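Local coordinates for protein MHP1 (Microbacterium liquefaciens, PDB 2JLN) that takes up 5-aryl-substituted hydantoins across the membrane by sodium-dependent symport, at residues A[190-201]-A[269-277]. Sequence-based numbering, arbitrary orientation.
Sequences ADVSLGEVMSMG and FIGAASMVL
The first torsions of Phe269 and Val197 bring the two together: the Phe269 ring carbon CG lies trans to its own N (chi1 175°), which holds the ring out from helix 242-278 toward Val197, and Val197 CG1 is trans to N as well (chi1 -175°), which puts that methyl between Val276, Ala273 and Phe269. Val197 is a knob in a hole lined by Phe269, Ala273, Val276 and Leu277, and this knobs-into-holes packing seats the connection after helix 160-190 on the long helix 242-278. Its CG1 branch lies 4.1 Å from Val276 CG1, while CG2 turns to Leu277 CD2.

Around the far end of the Phe269 ring, Leu194 CD1 stands 3.9 Å from CZ, and Met198 brings CE to 4.0 Å from Phe269 CE1. Met198 SD is 5.3 Å from the centroid of the Phe269 ring, an oblique Met-aromatic contact. The ring also touches Val58 and Ile62 of helix 58-79, and Met198 shares a backbone hydrogen bond with Trp59 there.

Val276 fills the other flank: its CG1 packs on Met200 CB, and its CG2 lies near Met200 O and Gly201 CA. An alanine here is likely to leave Met200 CB and the Val197 CG1 methyl without their partner and open a gap against the Met200 carbonyl. Met200 SD reaches Leu277 CD2 at 3.8 Å, the two side chains crossing at about a right angle; Leu277 also meets Ala190 and, on helix 160-190, Met186.

The contact lies at the periphery, its centre about 29 Å from that of the chain. Ser193 and Glu196 bond locally, in a capping box that closes the start of helix 194-197, whereas the hold of segment 190-201 on 269-277 rests on apolar and sulfur-aromatic packing.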
# COMPACT_ATOMS: atom_id res chain seq x y z
N ALA A 190 5.11 16.89 -30.67
CA ALA A 190 4.31 18.09 -30.44
C ALA A 190 5.14 19.34 -30.68
O ALA A 190 4.61 20.45 -30.77
CB ALA A 190 3.70 18.10 -29.03
N ASP A 191 6.46 19.13 -30.80
CA ASP A 191 7.42 20.19 -31.13
C ASP A 191 7.58 21.18 -30.00
O ASP A 191 7.59 22.39 -30.23
CB ASP A 191 7.01 20.93 -32.40
CG ASP A 191 7.99 20.71 -33.54
OD1 ASP A 191 7.94 19.65 -34.21
OD2 ASP A 191 8.82 21.63 -33.76
N VAL A 192 7.70 20.67 -28.78
CA VAL A 192 7.71 21.51 -27.60
C VAL A 192 8.90 21.12 -26.72
O VAL A 192 9.21 19.94 -26.60
CB VAL A 192 6.40 21.34 -26.81
CG1 VAL A 192 6.32 22.34 -25.71
CG2 VAL A 192 5.23 21.52 -27.72
N SER A 193 9.57 22.11 -26.13
CA SER A 193 10.68 21.82 -25.23
C SER A 193 10.13 21.38 -23.89
O SER A 193 8.96 21.64 -23.57
CB SER A 193 11.53 23.06 -25.00
OG SER A 193 11.01 23.82 -23.92
N LEU A 194 10.97 20.74 -23.08
CA LEU A 194 10.59 20.33 -21.73
C LEU A 194 10.18 21.52 -20.84
O LEU A 194 9.18 21.45 -20.12
CB LEU A 194 11.70 19.54 -21.06
CG LEU A 194 11.45 19.12 -19.61
CD1 LEU A 194 10.95 17.71 -19.59
CD2 LEU A 194 12.73 19.23 -18.81
N GLY A 195 10.93 22.62 -20.90
CA GLY A 195 10.66 23.77 -20.06
C GLY A 195 9.33 24.45 -20.35
O GLY A 195 8.71 25.02 -19.46
N GLU A 196 8.90 24.37 -21.61
CA GLU A 196 7.64 24.97 -22.06
C GLU A 196 6.43 24.26 -21.48
O GLU A 196 5.50 24.91 -21.00
CB GLU A 196 7.53 24.86 -23.57
CG GLU A 196 8.07 26.02 -24.34
CD GLU A 196 8.01 25.74 -25.82
OE1 GLU A 196 8.54 24.67 -26.22
OE2 GLU A 196 7.43 26.57 -26.56
N VAL A 197 6.45 22.92 -21.56
CA VAL A 197 5.36 22.11 -21.04
C VAL A 197 5.27 22.28 -19.54
O VAL A 197 4.20 22.17 -18.95
CB VAL A 197 5.55 20.61 -21.37
CG1 VAL A 197 4.33 19.81 -20.91
CG2 VAL A 197 5.80 20.42 -22.85
N MET A 198 6.42 22.56 -18.92
CA MET A 198 6.50 22.71 -17.48
C MET A 198 5.61 23.84 -16.94
O MET A 198 5.40 23.91 -15.73
CB MET A 198 7.97 22.93 -17.06
CG MET A 198 8.34 22.40 -15.65
SD MET A 198 8.27 20.59 -15.48
CE MET A 198 9.56 20.07 -16.62
N SER A 199 5.09 24.71 -17.80
CA SER A 199 4.18 25.76 -17.31
C SER A 199 2.82 25.90 -18.02
O SER A 199 2.16 26.93 -17.89
CB SER A 199 4.89 27.12 -17.24
OG SER A 199 5.63 27.37 -18.41
N MET A 200 2.39 24.85 -18.71
CA MET A 200 1.18 24.91 -19.51
C MET A 200 -0.15 24.80 -18.74
O MET A 200 -1.24 24.97 -19.35
CB MET A 200 1.19 23.86 -20.64
CG MET A 200 2.35 23.98 -21.58
SD MET A 200 2.03 23.17 -23.16
CE MET A 200 1.49 24.57 -24.17
N GLY A 201 -0.12 24.54 -17.44
CA GLY A 201 -1.41 24.28 -16.79
C GLY A 201 -2.13 25.44 -16.12
O GLY A 201 -1.94 26.62 -16.45
N PHE A 269 4.52 13.39 -14.39
CA PHE A 269 4.76 14.28 -15.54
C PHE A 269 4.16 13.75 -16.87
O PHE A 269 3.60 14.53 -17.63
CB PHE A 269 6.25 14.61 -15.69
CG PHE A 269 6.56 15.42 -16.93
CD1 PHE A 269 6.47 16.80 -16.92
CD2 PHE A 269 6.94 14.80 -18.11
CE1 PHE A 269 6.75 17.54 -18.06
CE2 PHE A 269 7.22 15.53 -19.26
CZ PHE A 269 7.12 16.91 -19.23
N ILE A 270 4.26 12.46 -17.15
CA ILE A 270 3.63 11.95 -18.37
C ILE A 270 2.09 12.11 -18.37
O ILE A 270 1.49 12.48 -19.38
CB ILE A 270 4.06 10.51 -18.70
CG1 ILE A 270 5.54 10.49 -19.09
CG2 ILE A 270 3.21 9.93 -19.82
CD1 ILE A 270 5.99 9.23 -19.74
N GLY A 271 1.45 11.84 -17.23
CA GLY A 271 0.01 12.03 -17.14
C GLY A 271 -0.42 13.48 -17.32
O GLY A 271 -1.40 13.77 -18.03
N ALA A 272 0.30 14.38 -16.65
CA ALA A 272 0.05 15.82 -16.75
C ALA A 272 0.26 16.36 -18.17
O ALA A 272 -0.59 17.08 -18.68
CB ALA A 272 0.91 16.55 -15.77
N ALA A 273 1.37 16.00 -18.81
CA ALA A 273 1.66 16.38 -20.20
C ALA A 273 0.57 15.95 -21.19
O ALA A 273 0.09 16.75 -21.99
CB ALA A 273 3.02 15.83 -20.62
N SER A 274 0.16 14.69 -21.16
CA SER A 274 -1.02 14.27 -21.90
C SER A 274 -2.22 15.20 -21.75
O SER A 274 -2.79 15.60 -22.75
CB SER A 274 -1.44 12.87 -21.48
OG SER A 274 -0.59 11.90 -22.04
N MET A 275 -2.64 15.53 -20.51
CA MET A 275 -3.82 16.40 -20.32
C MET A 275 -3.64 17.71 -21.09
O MET A 275 -4.52 18.16 -21.82
CB MET A 275 -4.04 16.76 -18.84
CG MET A 275 -5.24 16.11 -18.12
SD MET A 275 -6.82 15.91 -19.00
CE MET A 275 -7.03 17.57 -19.60
N VAL A 276 -2.46 18.30 -20.94
CA VAL A 276 -2.20 19.67 -21.30
C VAL A 276 -1.86 19.81 -22.80
O VAL A 276 -2.21 20.79 -23.42
CB VAL A 276 -1.10 20.21 -20.34
CG1 VAL A 276 0.23 20.42 -21.04
CG2 VAL A 276 -1.58 21.45 -19.67
N LEU A 277 -1.21 18.82 -23.38
CA LEU A 277 -0.94 18.84 -24.81
C LEU A 277 -2.16 18.47 -25.66
O LEU A 277 -2.36 19.03 -26.73
CB LEU A 277 0.23 17.90 -25.16
CG LEU A 277 1.63 18.25 -24.61
CD1 LEU A 277 2.70 17.37 -25.22
CD2 LEU A 277 1.99 19.73 -24.81